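Local structure of teicoplanin pseudoaglycone deacetylases Orf2 (Actinoplanes teichomyceticus, 3DFF) at residues G46-P51 with R94-I99; I80-H85 with E227-Q232; D139-I144 with H176-P181; Q202-G207 with W265-S270. The protein is a zinc-dependent hydrolase of the PIG-L family that probably removes the acetyl group from the teicoplanin pseudoaglycone. All blocks are in the same frame, centred on the assembly; numbering follows the deposited sequence.

In the fold
The four contacts illustrate how the chemistry of a contact follows its place in an alpha/beta fold. Contact 1, partly buried, joins two loops beyond parallel strands 37-42 and 89-92 through backbone and water, and carries a residue of a second zinc position. Contact 2, partly buried, sets a helix against a loop, with a buried tyrosine and a histidine-arginine stack. Contacts 3 and 4 lie at the surface: the first joins a helix to the end of another and the loop after it by charge and aliphatic chains, the second pairs two strands by hydrogen bonds. Arg-94 and Asp-139 tie contact 1 to contact 3, and His-176 carries contact 3 on to contact 4.

Contact 1 of 4, residues G46-P51 with R94-I99; sequences GAAQPP and RFLDSI
Two loops that follow neighbouring parallel strands 37-42 and 89-92 come together where Gly-46 meets Arg-94 and Phe-95, joined by one backbone bond and a water. Gly-46 N donates to Phe-95 O at 2.8 Å; the donor stands well above the carbonyl plane, and the N-H...O angle is 146°. Beside it, Gly-46 CA lies 3.5 Å from Arg-94 O in a CA-H...O contact. The backbones come this close because Gly-46 has no side chain on the side that faces the other loop. Water takes over next: one molecule donates to Gly-46 O and accepts from Asp-97 N, bridging the loops where they begin to part. Leu-96 covers this end with one methyl, CD2, which sits 3.3 Å from Ala-47 O and 4.0 Å from Ala-48 CB. With chi1 -71° and chi2 177°, CD2 is the methyl that faces the alanines.

The second loop then reaches a second zinc position of this deacetylase fold, which shares His-16 with the zinc bound here. Asp-97, seen as a zinc ligand in a crystal structure of this protein though that zinc is not bound to this chain here, touches His-16 and forms an Asx turn: its OD1 accepts from Ile-99 N at 2.9 Å through the anti lone pair. Ser-98 N in turn reaches Asp-163, another residue of that position, while the guanidinium of Arg-94 pairs with Asp-139 and Glu-135 of helix 126-147.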
loop_
_atom_site.group_PDB
_atom_site.type_symbol
_atom_site.label_atom_id
_atom_site.label_comp_id
_atom_site.label_asym_id
_atom_site.label_seq_id
_atom_site.Cartn_x
_atom_site.Cartn_y
_atom_site.Cartn_z
ATOM N N GLY A 46 -11.046 -3.423 -5.327
ATOM C CA GLY A 46 -12.331 -3.505 -6.040
ATOM C C GLY A 46 -12.462 -4.790 -6.826
ATOM O O GLY A 46 -11.503 -5.242 -7.466
ATOM N N ALA A 47 -13.651 -5.398 -6.747
ATOM C CA ALA A 47 -13.946 -6.642 -7.445
ATOM C C ALA A 47 -13.735 -6.500 -8.943
ATOM O O ALA A 47 -14.117 -5.503 -9.545
ATOM C CB ALA A 47 -15.369 -7.048 -7.161
ATOM N N ALA A 48 -13.126 -7.510 -9.543
ATOM C CA ALA A 48 -12.911 -7.511 -10.973
ATOM C C ALA A 48 -13.365 -8.846 -11.541
ATOM O O ALA A 48 -13.336 -9.878 -10.862
ATOM C CB ALA A 48 -11.439 -7.257 -11.294
ATOM N N GLN A 49 -13.829 -8.828 -12.778
ATOM C CA GLN A 49 -14.266 -10.068 -13.403
ATOM C C GLN A 49 -13.795 -10.093 -14.846
ATOM O O GLN A 49 -13.487 -9.043 -15.396
ATOM C CB GLN A 49 -15.790 -10.229 -13.308
ATOM C CG GLN A 49 -16.638 -9.130 -13.956
ATOM C CD GLN A 49 -18.083 -9.589 -14.205
ATOM O OE1 GLN A 49 -18.330 -10.713 -14.676
ATOM N NE2 GLN A 49 -19.043 -8.714 -13.899
ATOM N N PRO A 50 -13.714 -11.294 -15.451
ATOM C CA PRO A 50 -13.336 -11.342 -16.860
ATOM C C PRO A 50 -14.328 -10.561 -17.732
ATOM O O PRO A 50 -15.479 -10.337 -17.315
ATOM C CB PRO A 50 -13.402 -12.836 -17.192
ATOM C CG PRO A 50 -13.254 -13.529 -15.884
ATOM C CD PRO A 50 -13.944 -12.642 -14.901
ATOM N N PRO A 51 -13.897 -10.153 -18.938
ATOM C CA PRO A 51 -12.574 -10.396 -19.538
ATOM C C PRO A 51 -11.432 -9.611 -18.903
ATOM O O PRO A 51 -11.587 -8.423 -18.596
ATOM C CB PRO A 51 -12.758 -9.952 -20.999
ATOM C CG PRO A 51 -14.233 -9.805 -21.196
ATOM C CD PRO A 51 -14.782 -9.424 -19.862
ATOM N N ARG A 94 -13.449 -0.139 -3.273
ATOM C CA ARG A 94 -14.152 -0.413 -4.521
ATOM C C ARG A 94 -13.305 -0.187 -5.774
ATOM O O ARG A 94 -13.758 -0.470 -6.881
ATOM C CB ARG A 94 -15.386 0.514 -4.616
ATOM C CG ARG A 94 -15.055 1.965 -4.861
ATOM C CD ARG A 94 -16.341 2.785 -4.989
ATOM N NE ARG A 94 -16.113 4.200 -4.762
ATOM C CZ ARG A 94 -16.016 5.131 -5.702
ATOM N NH1 ARG A 94 -16.106 4.827 -7.001
ATOM N NH2 ARG A 94 -15.827 6.386 -5.324
ATOM N N PHE A 95 -12.084 0.317 -5.623
ATOM C CA PHE A 95 -11.324 0.763 -6.793
ATOM C C PHE A 95 -10.566 -0.360 -7.450
ATOM O O PHE A 95 -10.035 -1.227 -6.766
ATOM C CB PHE A 95 -10.384 1.908 -6.408
ATOM C CG PHE A 95 -11.129 3.088 -5.872
ATOM C CD1 PHE A 95 -11.711 4.004 -6.738
ATOM C CD2 PHE A 95 -11.339 3.219 -4.496
ATOM C CE1 PHE A 95 -12.470 5.074 -6.239
ATOM C CE2 PHE A 95 -12.109 4.280 -3.985
ATOM C CZ PHE A 95 -12.638 5.219 -4.851
ATOM N N LEU A 96 -10.511 -0.318 -8.782
ATOM C CA LEU A 96 -9.849 -1.377 -9.524
ATOM C C LEU A 96 -8.343 -1.164 -9.583
ATOM O O LEU A 96 -7.873 -0.095 -9.986
ATOM C CB LEU A 96 -10.384 -1.405 -10.962
ATOM C CG LEU A 96 -11.810 -1.917 -11.139
ATOM C CD1 LEU A 96 -12.201 -1.794 -12.618
ATOM C CD2 LEU A 96 -11.969 -3.321 -10.686
ATOM N N ASP A 97 -7.605 -2.224 -9.257
ATOM C CA ASP A 97 -6.161 -2.234 -9.461
ATOM C C ASP A 97 -5.825 -1.775 -10.888
ATOM O O ASP A 97 -6.573 -2.054 -11.813
ATOM C CB ASP A 97 -5.603 -3.632 -9.254
ATOM C CG ASP A 97 -4.084 -3.636 -9.274
ATOM O OD1 ASP A 97 -3.467 -3.447 -10.351
ATOM O OD2 ASP A 97 -3.504 -3.764 -8.205
ATOM N N SER A 98 -4.684 -1.118 -11.051
ATOM C CA SER A 98 -4.223 -0.650 -12.373
ATOM C C SER A 98 -4.317 -1.715 -13.462
ATOM O O SER A 98 -4.582 -1.359 -14.608
ATOM C CB SER A 98 -2.795 -0.115 -12.293
ATOM O OG SER A 98 -1.916 -1.124 -11.827
ATOM N N ILE A 99 -4.129 -3.000 -13.134
ATOM C CA ILE A 99 -4.195 -4.035 -14.189
ATOM C C ILE A 99 -5.601 -4.311 -14.704
ATOM O O ILE A 99 -5.780 -5.034 -15.697
ATOM C CB ILE A 99 -3.512 -5.364 -13.790
ATOM C CG1 ILE A 99 -4.148 -5.950 -12.508
ATOM C CG2 ILE A 99 -2.027 -5.160 -13.647
ATOM C CD1 ILE A 99 -3.711 -7.432 -12.235
HETATM O O HOH W 1 -8.753 -4.400 -7.750
#

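Contact 2 of 4, residues I80-H85 with E227-Q232; sequences IAALDH and ERYSSQ
Ala-82, on helix 71-85, presses its methyl against the Tyr-229 ring, and this small-to-large fit is the tight, buried part of the contact. Ala-82 CB is 3.4 Å from Tyr-229 CE2 and 3.5 Å from CZ, approaching the ring obliquely. Tyr-229 sits at the centre of an inverse gamma turn. Its CG lies beside the backbone N (chi1 -63°), and the ring reaches along the helix until OH hydrogen-bonds Asp-79 OD1, three residues before Ala-82 on the same helix. The phenol is therefore held by its polar end as well as by its carbon surface, and Val-21 of helix 19-33 touches the same side chain. Next to it, the aliphatic start of Arg-228 lies on the helix, with CG 3.6 Å from Ala-81 CB and CB 3.7 Å from Ala-82 N.

Towards the partly exposed side this buried fit gives way to a tilted, offset stack of flat groups. Arg-228 bends at chi2 (68°) and lays its guanidinium over one face of the His-85 imidazole, offset towards the rim and with the planes 37° apart. Arg-228 NH2 comes within 3.3 Å of His-85 ND1, but the angle is too poor for a hydrogen bond. Both groups have their hydrogen-bond partners on Gln-224 instead: its OE1 meets His-85 NE2, and its carbonyl O meets Arg-228 NH1. With a guanidinium resting on its face, the imidazole would probably be biased towards its neutral form, so that the pair behaves as a stack rather than as two like charges held together.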
loop_
_atom_site.group_PDB
_atom_site.type_symbol
_atom_site.label_atom_id
_atom_site.label_comp_id
_atom_site.label_asym_id
_atom_site.label_seq_id
_atom_site.Cartn_x
_atom_site.Cartn_y
_atom_site.Cartn_z
ATOM N N ILE A 80 -7.402 -10.706 4.589
ATOM C CA ILE A 80 -8.148 -10.917 5.822
ATOM C C ILE A 80 -7.372 -11.842 6.767
ATOM O O ILE A 80 -7.309 -11.561 7.966
ATOM C CB ILE A 80 -9.546 -11.474 5.521
ATOM C CG1 ILE A 80 -10.362 -10.407 4.771
ATOM C CG2 ILE A 80 -10.268 -11.912 6.811
ATOM C CD1 ILE A 80 -11.654 -10.965 4.143
ATOM N N ALA A 81 -6.768 -12.891 6.225
ATOM C CA ALA A 81 -5.912 -13.798 7.012
ATOM C C ALA A 81 -4.727 -13.021 7.602
ATOM O O ALA A 81 -4.467 -13.100 8.805
ATOM C CB ALA A 81 -5.449 -14.968 6.176
ATOM N N ALA A 82 -4.046 -12.221 6.772
ATOM C CA ALA A 82 -2.881 -11.456 7.232
ATOM C C ALA A 82 -3.237 -10.498 8.356
ATOM O O ALA A 82 -2.573 -10.500 9.408
ATOM C CB ALA A 82 -2.224 -10.699 6.059
ATOM N N LEU A 83 -4.293 -9.709 8.155
ATOM C CA LEU A 83 -4.733 -8.712 9.131
ATOM C C LEU A 83 -5.320 -9.389 10.390
ATOM O O LEU A 83 -5.059 -8.927 11.508
ATOM C CB LEU A 83 -5.723 -7.725 8.485
ATOM C CG LEU A 83 -5.087 -6.922 7.341
ATOM C CD1 LEU A 83 -6.110 -6.096 6.592
ATOM C CD2 LEU A 83 -3.984 -6.013 7.907
ATOM N N ASP A 84 -6.069 -10.475 10.213
ATOM C CA ASP A 84 -6.513 -11.302 11.364
ATOM C C ASP A 84 -5.300 -11.757 12.187
ATOM O O ASP A 84 -5.348 -11.761 13.421
ATOM C CB ASP A 84 -7.283 -12.549 10.909
ATOM C CG ASP A 84 -8.725 -12.269 10.500
ATOM O OD1 ASP A 84 -9.226 -11.151 10.675
ATOM O OD2 ASP A 84 -9.361 -13.231 9.994
ATOM N N HIS A 85 -4.205 -12.119 11.513
ATOM C CA HIS A 85 -3.001 -12.559 12.224
ATOM C C HIS A 85 -2.381 -11.451 13.067
ATOM O O HIS A 85 -1.848 -11.728 14.161
ATOM C CB HIS A 85 -1.962 -13.153 11.275
ATOM C CG HIS A 85 -0.921 -13.973 11.976
ATOM N ND1 HIS A 85 -1.167 -15.250 12.439
ATOM C CD2 HIS A 85 0.364 -13.692 12.306
ATOM C CE1 HIS A 85 -0.076 -15.721 13.020
ATOM N NE2 HIS A 85 0.867 -14.795 12.953
ATOM N N GLU A 227 3.459 -13.763 5.200
ATOM C CA GLU A 227 3.347 -15.077 4.590
ATOM C C GLU A 227 1.927 -15.479 4.191
ATOM O O GLU A 227 1.750 -16.418 3.415
ATOM C CB GLU A 227 3.966 -16.143 5.501
ATOM C CG GLU A 227 5.457 -15.952 5.630
ATOM C CD GLU A 227 6.113 -16.997 6.499
ATOM O OE1 GLU A 227 5.629 -17.239 7.625
ATOM O OE2 GLU A 227 7.120 -17.571 6.047
ATOM N N ARG A 228 0.924 -14.787 4.733
ATOM C CA ARG A 228 -0.464 -15.089 4.408
ATOM C C ARG A 228 -0.748 -14.663 2.978
ATOM O O ARG A 228 -1.665 -15.192 2.352
ATOM C CB ARG A 228 -1.433 -14.401 5.370
ATOM C CG ARG A 228 -1.886 -15.276 6.524
ATOM C CD ARG A 228 -0.750 -15.573 7.471
ATOM N NE ARG A 228 -1.193 -16.390 8.607
ATOM C CZ ARG A 228 -0.359 -17.111 9.353
ATOM N NH1 ARG A 228 0.944 -17.112 9.086
ATOM N NH2 ARG A 228 -0.827 -17.845 10.360
ATOM N N TYR A 229 0.047 -13.716 2.464
ATOM C CA TYR A 229 -0.128 -13.282 1.064
ATOM C C TYR A 229 0.548 -14.250 0.118
ATOM O O TYR A 229 1.534 -13.901 -0.559
ATOM C CB TYR A 229 0.370 -11.845 0.843
ATOM C CG TYR A 229 -0.382 -10.814 1.636
ATOM C CD1 TYR A 229 -1.660 -10.380 1.244
ATOM C CD2 TYR A 229 0.182 -10.246 2.779
ATOM C CE1 TYR A 229 -2.340 -9.389 1.959
ATOM C CE2 TYR A 229 -0.499 -9.290 3.519
ATOM C CZ TYR A 229 -1.769 -8.862 3.110
ATOM O OH TYR A 229 -2.405 -7.915 3.855
ATOM N N SER A 230 0.014 -15.468 0.058
ATOM C CA SER A 230 0.662 -16.554 -0.698
ATOM C C SER A 230 0.905 -16.149 -2.137
ATOM O O SER A 230 1.950 -16.455 -2.700
ATOM C CB SER A 230 -0.194 -17.814 -0.692
ATOM O OG SER A 230 -0.542 -18.171 0.628
ATOM N N SER A 231 -0.057 -15.440 -2.724
ATOM C CA SER A 231 0.027 -15.084 -4.144
ATOM C C SER A 231 1.238 -14.206 -4.468
ATOM O O SER A 231 1.715 -14.188 -5.598
ATOM C CB SER A 231 -1.247 -14.351 -4.572
ATOM O OG SER A 231 -1.410 -13.164 -3.829
ATOM N N GLN A 232 1.720 -13.475 -3.467
ATOM C CA GLN A 232 2.785 -12.507 -3.647
ATOM C C GLN A 232 4.160 -13.030 -3.280
ATOM O O GLN A 232 5.157 -12.379 -3.561
ATOM C CB GLN A 232 2.484 -11.261 -2.811
ATOM C CG GLN A 232 1.112 -10.671 -3.076
ATOM C CD GLN A 232 0.903 -10.280 -4.528
ATOM O OE1 GLN A 232 1.692 -9.511 -5.103
ATOM N NE2 GLN A 232 -0.175 -10.793 -5.132
#

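Contact 3 of 4, residues D139-I144 with H176-P181; sequences DIRSII and HEKNVP
Glu-177 OE1 sits over one face of the Arg-141 guanidinium, 3.1 Å from Arg-141 NH1, in a salt bridge made by charge alone. The carboxylate and guanidinium planes are only 13° apart, and the oxygen lies well out of the guanidinium plane, so no N-H points at it. Glu-177 OE1 also touches Arg-141 CD at 3.4 Å, while OE2 stays 3.3 Å from the same NH1. The bend of Arg-141 at chi3 (-64°) turns this face to Glu-177; its NH2 has a second acid, Asp-138, one turn earlier on the same helix.

Below the charges, carbon meets carbon. Lys-178 folds at chi2 (-74°) and crosses Arg-141 at about a right angle, placing CE 3.9 Å from Arg-141 CG. Lys-178 NZ pairs with Asp-145, and lies 6.0 Å from Arg-141 NE. Farther in, around the buried Ile-144, its CG2 rests 4.0 Å from Lys-178 CG and 3.9 Å from Val-180 CG2.

The chain turns between these last two partners at Asn-179, whose positive phi belongs to the Schellman motif ending helix 162-178. Helix 126-147 is thus joined to the last turn of helix 162-178 and to the lead into strand 182-185, with Ala-174 extending the packing along the helix and Pro-149 covering both Ile-144 and Val-180.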
loop_
_atom_site.group_PDB
_atom_site.type_symbol
_atom_site.label_atom_id
_atom_site.label_comp_id
_atom_site.label_asym_id
_atom_site.label_seq_id
_atom_site.Cartn_x
_atom_site.Cartn_y
_atom_site.Cartn_z
ATOM N N ASP A 139 -14.080 8.719 -0.938
ATOM C CA ASP A 139 -14.238 7.522 -0.125
ATOM C C ASP A 139 -13.460 7.599 1.191
ATOM O O ASP A 139 -13.960 7.186 2.239
ATOM C CB ASP A 139 -13.848 6.270 -0.923
ATOM C CG ASP A 139 -14.939 5.838 -1.880
ATOM O OD1 ASP A 139 -15.768 6.682 -2.263
ATOM O OD2 ASP A 139 -14.977 4.650 -2.228
ATOM N N ILE A 140 -12.251 8.142 1.147
ATOM C CA ILE A 140 -11.475 8.303 2.375
ATOM C C ILE A 140 -12.150 9.286 3.323
ATOM O O ILE A 140 -12.192 9.025 4.527
ATOM C CB ILE A 140 -10.001 8.696 2.119
ATOM C CG1 ILE A 140 -9.286 7.589 1.335
ATOM C CG2 ILE A 140 -9.272 8.940 3.455
ATOM C CD1 ILE A 140 -7.925 8.039 0.774
ATOM N N ARG A 141 -12.694 10.378 2.781
ATOM C CA ARG A 141 -13.434 11.348 3.609
ATOM C C ARG A 141 -14.612 10.689 4.305
ATOM O O ARG A 141 -14.829 10.906 5.501
ATOM C CB ARG A 141 -13.888 12.536 2.772
ATOM C CG ARG A 141 -12.807 13.621 2.660
ATOM C CD ARG A 141 -13.355 14.916 2.084
ATOM N NE ARG A 141 -13.816 14.727 0.710
ATOM C CZ ARG A 141 -13.032 14.816 -0.363
ATOM N NH1 ARG A 141 -11.751 15.139 -0.243
ATOM N NH2 ARG A 141 -13.536 14.610 -1.565
ATOM N N SER A 142 -15.329 9.840 3.575
ATOM C CA SER A 142 -16.468 9.108 4.127
ATOM C C SER A 142 -16.028 8.193 5.259
ATOM O O SER A 142 -16.660 8.161 6.312
ATOM C CB SER A 142 -17.187 8.321 3.030
ATOM O OG SER A 142 -17.705 9.219 2.070
ATOM N N ILE A 143 -14.917 7.480 5.059
ATOM C CA ILE A 143 -14.402 6.564 6.058
ATOM C C ILE A 143 -13.889 7.318 7.293
ATOM O O ILE A 143 -14.088 6.866 8.418
ATOM C CB ILE A 143 -13.324 5.623 5.456
ATOM C CG1 ILE A 143 -13.972 4.683 4.440
ATOM C CG2 ILE A 143 -12.621 4.816 6.532
ATOM C CD1 ILE A 143 -12.992 4.129 3.423
ATOM N N ILE A 144 -13.255 8.465 7.080
ATOM C CA ILE A 144 -12.838 9.319 8.192
ATOM C C ILE A 144 -14.057 9.730 9.032
ATOM O O ILE A 144 -13.999 9.687 10.251
ATOM C CB ILE A 144 -12.045 10.556 7.721
ATOM C CG1 ILE A 144 -10.638 10.154 7.269
ATOM C CG2 ILE A 144 -11.915 11.602 8.829
ATOM C CD1 ILE A 144 -9.934 11.224 6.469
ATOM N N HIS A 176 -6.230 16.489 4.966
ATOM C CA HIS A 176 -6.071 17.934 5.050
ATOM C C HIS A 176 -7.426 18.597 5.264
ATOM O O HIS A 176 -7.589 19.415 6.186
ATOM C CB HIS A 176 -5.403 18.458 3.787
ATOM C CG HIS A 176 -5.150 19.926 3.802
ATOM N ND1 HIS A 176 -5.210 20.695 2.662
ATOM C CD2 HIS A 176 -4.841 20.770 4.815
ATOM C CE1 HIS A 176 -4.935 21.953 2.971
ATOM N NE2 HIS A 176 -4.706 22.021 4.270
ATOM N N GLU A 177 -8.391 18.238 4.424
ATOM C CA GLU A 177 -9.742 18.798 4.507
ATOM C C GLU A 177 -10.388 18.491 5.844
ATOM O O GLU A 177 -11.050 19.366 6.426
ATOM C CB GLU A 177 -10.612 18.276 3.371
ATOM C CG GLU A 177 -10.236 18.854 2.019
ATOM C CD GLU A 177 -11.010 18.247 0.867
ATOM O OE1 GLU A 177 -12.211 17.917 1.038
ATOM O OE2 GLU A 177 -10.409 18.116 -0.223
ATOM N N LYS A 178 -10.198 17.262 6.321
ATOM C CA LYS A 178 -10.766 16.805 7.596
ATOM C C LYS A 178 -9.947 17.171 8.840
ATOM O O LYS A 178 -10.379 16.909 9.963
ATOM C CB LYS A 178 -11.029 15.288 7.571
ATOM C CG LYS A 178 -12.066 14.837 6.549
ATOM C CD LYS A 178 -13.478 15.199 6.983
ATOM C CE LYS A 178 -14.485 14.883 5.891
ATOM N NZ LYS A 178 -15.861 15.275 6.315
ATOM N N ASN A 179 -8.764 17.751 8.637
ATOM C CA ASN A 179 -7.863 18.125 9.732
ATOM C C ASN A 179 -7.493 16.937 10.629
ATOM O O ASN A 179 -7.612 17.004 11.854
ATOM C CB ASN A 179 -8.468 19.277 10.555
ATOM C CG ASN A 179 -7.418 20.211 11.124
ATOM O OD1 ASN A 179 -6.210 20.010 10.941
ATOM N ND2 ASN A 179 -7.876 21.243 11.838
ATOM N N VAL A 180 -7.054 15.844 10.003
ATOM C CA VAL A 180 -6.608 14.640 10.705
ATOM C C VAL A 180 -5.098 14.456 10.473
ATOM O O VAL A 180 -4.633 14.597 9.328
ATOM C CB VAL A 180 -7.378 13.374 10.194
ATOM C CG1 VAL A 180 -6.862 12.116 10.838
ATOM C CG2 VAL A 180 -8.890 13.496 10.442
ATOM N N PRO A 181 -4.325 14.151 11.544
ATOM C CA PRO A 181 -2.877 13.949 11.378
ATOM C C PRO A 181 -2.627 12.774 10.468
ATOM O O PRO A 181 -3.332 11.771 10.570
ATOM C CB PRO A 181 -2.401 13.532 12.767
ATOM C CG PRO A 181 -3.481 13.904 13.696
ATOM C CD PRO A 181 -4.755 13.988 12.948
#

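Contact 4 of 4, residues Q202-G207 with W265-S270; sequences QGFRLG and WPVVRS
Arg-269 curls back against Gly-203 and Phe-204, where strand 204-211 begins. From CB, 3.9 Å from Gly-203 O, the chain bends at chi2 (-68°) and again at chi3; CD lies 3.6 Å from that oxygen and 4.0 Å from Phe-204 CE1. The flat end sets one face over Gly-203 O, with NE and CZ each 3.4 Å from it, NE's angle too poor for a hydrogen bond; the oxygen accepts instead from Ser-270 N (2.8 Å), with Ser-273 OG a further partner. NH2 lies beside Gly-203 CA, while NH1 stands over the Phe-204 ring in a cation-pi contact, the guanidinium almost upright on it (planes 86° apart). Water bridges the same NH1 to Gln-202 O.

On the face shared by Arg-205 and Val-268, Val-268 CG2 lies under the centre of the Arg-205 guanidinium, 3.8 Å from CZ. On the other face, Leu-206 CD1 makes a CH-pi contact with the five-membered ring of Trp-265.

Backbone bonds join the strands: Arg-205 and Val-268 form a hydrogen-bonded pair, flanked by the Ser-270 bond and Gly-207 N to Pro-266 O (2.8 Å). Such a ladder is typical of antiparallel sheets and here adds strand 204-211 at the sheet's edge, beyond strand 263-269.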
loop_
_atom_site.group_PDB
_atom_site.type_symbol
_atom_site.label_atom_id
_atom_site.label_comp_id
_atom_site.label_asym_id
_atom_site.label_seq_id
_atom_site.Cartn_x
_atom_site.Cartn_y
_atom_site.Cartn_z
ATOM N N GLN A 202 1.641 19.868 -4.205
ATOM C CA GLN A 202 1.972 21.221 -3.744
ATOM C C GLN A 202 1.308 21.499 -2.402
ATOM O O GLN A 202 0.144 21.164 -2.190
ATOM C CB GLN A 202 1.550 22.257 -4.787
ATOM C CG GLN A 202 2.044 23.688 -4.514
ATOM C CD GLN A 202 3.531 23.924 -4.846
ATOM O OE1 GLN A 202 4.107 24.950 -4.449
ATOM N NE2 GLN A 202 4.145 22.999 -5.581
ATOM N N GLY A 203 2.069 22.102 -1.495
ATOM C CA GLY A 203 1.552 22.450 -0.186
ATOM C C GLY A 203 1.841 21.495 0.951
ATOM O O GLY A 203 1.632 21.840 2.112
ATOM N N PHE A 204 2.296 20.280 0.628
ATOM C CA PHE A 204 2.649 19.278 1.641
ATOM C C PHE A 204 4.140 18.969 1.649
ATOM O O PHE A 204 4.782 18.996 0.608
ATOM C CB PHE A 204 1.923 17.953 1.369
ATOM C CG PHE A 204 0.426 18.058 1.410
ATOM C CD1 PHE A 204 -0.267 17.938 2.632
ATOM C CD2 PHE A 204 -0.293 18.274 0.245
ATOM C CE1 PHE A 204 -1.662 18.038 2.678
ATOM C CE2 PHE A 204 -1.684 18.378 0.277
ATOM C CZ PHE A 204 -2.369 18.250 1.499
ATOM N N ARG A 205 4.667 18.634 2.825
ATOM C CA ARG A 205 6.054 18.170 2.929
ATOM C C ARG A 205 6.263 17.195 4.069
ATOM O O ARG A 205 5.458 17.106 4.996
ATOM C CB ARG A 205 7.014 19.348 3.049
ATOM C CG ARG A 205 6.951 20.015 4.384
ATOM C CD ARG A 205 8.090 21.017 4.523
ATOM N NE ARG A 205 7.989 21.680 5.815
ATOM C CZ ARG A 205 8.528 21.216 6.934
ATOM N NH1 ARG A 205 9.252 20.108 6.921
ATOM N NH2 ARG A 205 8.363 21.875 8.070
ATOM N N LEU A 206 7.345 16.434 3.977
ATOM C CA LEU A 206 7.661 15.469 5.012
ATOM C C LEU A 206 8.392 16.103 6.172
ATOM O O LEU A 206 9.310 16.892 5.975
ATOM C CB LEU A 206 8.550 14.356 4.457
ATOM C CG LEU A 206 8.010 13.564 3.277
ATOM C CD1 LEU A 206 9.083 12.582 2.848
ATOM C CD2 LEU A 206 6.753 12.860 3.713
ATOM N N GLY A 207 8.009 15.717 7.382
ATOM C CA GLY A 207 8.787 16.082 8.554
ATOM C C GLY A 207 9.932 15.106 8.734
ATOM O O GLY A 207 10.226 14.286 7.845
ATOM N N TRP A 265 7.174 9.002 8.157
ATOM C CA TRP A 265 7.380 10.441 8.208
ATOM C C TRP A 265 6.051 11.112 8.456
ATOM O O TRP A 265 5.040 10.701 7.869
ATOM C CB TRP A 265 7.892 10.980 6.883
ATOM C CG TRP A 265 9.206 10.464 6.436
ATOM C CD1 TRP A 265 10.433 11.004 6.692
ATOM C CD2 TRP A 265 9.432 9.312 5.615
ATOM N NE1 TRP A 265 11.413 10.254 6.083
ATOM C CE2 TRP A 265 10.827 9.209 5.419
ATOM C CE3 TRP A 265 8.590 8.360 5.024
ATOM C CZ2 TRP A 265 11.403 8.185 4.657
ATOM C CZ3 TRP A 265 9.164 7.341 4.256
ATOM C CH2 TRP A 265 10.560 7.266 4.086
ATOM N N PRO A 266 6.031 12.169 9.287
ATOM C CA PRO A 266 4.778 12.926 9.378
ATOM C C PRO A 266 4.654 13.800 8.143
ATOM O O PRO A 266 5.672 14.210 7.581
ATOM C CB PRO A 266 4.988 13.785 10.625
ATOM C CG PRO A 266 6.491 14.006 10.665
ATOM C CD PRO A 266 7.097 12.727 10.148
ATOM N N VAL A 267 3.428 14.062 7.695
ATOM C CA VAL A 267 3.208 14.986 6.600
ATOM C C VAL A 267 2.623 16.269 7.171
ATOM O O VAL A 267 1.598 16.241 7.864
ATOM C CB VAL A 267 2.218 14.452 5.552
ATOM C CG1 VAL A 267 2.219 15.367 4.342
ATOM C CG2 VAL A 267 2.617 13.062 5.148
ATOM N N VAL A 268 3.287 17.372 6.883
ATOM C CA VAL A 268 2.863 18.668 7.394
ATOM C C VAL A 268 2.678 19.634 6.229
ATOM O O VAL A 268 3.027 19.325 5.082
ATOM C CB VAL A 268 3.868 19.192 8.443
ATOM C CG1 VAL A 268 4.016 18.193 9.595
ATOM C CG2 VAL A 268 5.226 19.487 7.775
ATOM N N ARG A 269 2.101 20.803 6.497
ATOM C CA ARG A 269 1.937 21.801 5.467
ATOM C C ARG A 269 3.238 22.572 5.242
ATOM O O ARG A 269 3.962 22.910 6.204
ATOM C CB ARG A 269 0.788 22.761 5.818
ATOM C CG ARG A 269 -0.557 22.059 5.902
ATOM C CD ARG A 269 -1.012 21.576 4.530
ATOM N NE ARG A 269 -1.276 22.699 3.644
ATOM C CZ ARG A 269 -1.626 22.617 2.362
ATOM N NH1 ARG A 269 -1.758 21.442 1.758
ATOM N NH2 ARG A 269 -1.848 23.718 1.670
ATOM N N SER A 270 3.524 22.834 3.975
ATOM C CA SER A 270 4.698 23.603 3.592
ATOM C C SER A 270 4.574 25.033 4.104
ATOM O O SER A 270 3.455 25.523 4.301
ATOM C CB SER A 270 4.827 23.629 2.073
ATOM O OG SER A 270 5.035 22.317 1.577
HETATM O O HOH W 2 -2.284 22.020 -0.867
HETATM O O HOH W 3 4.811 22.237 -1.132
HETATM O O HOH W 4 6.488 23.602 7.006
#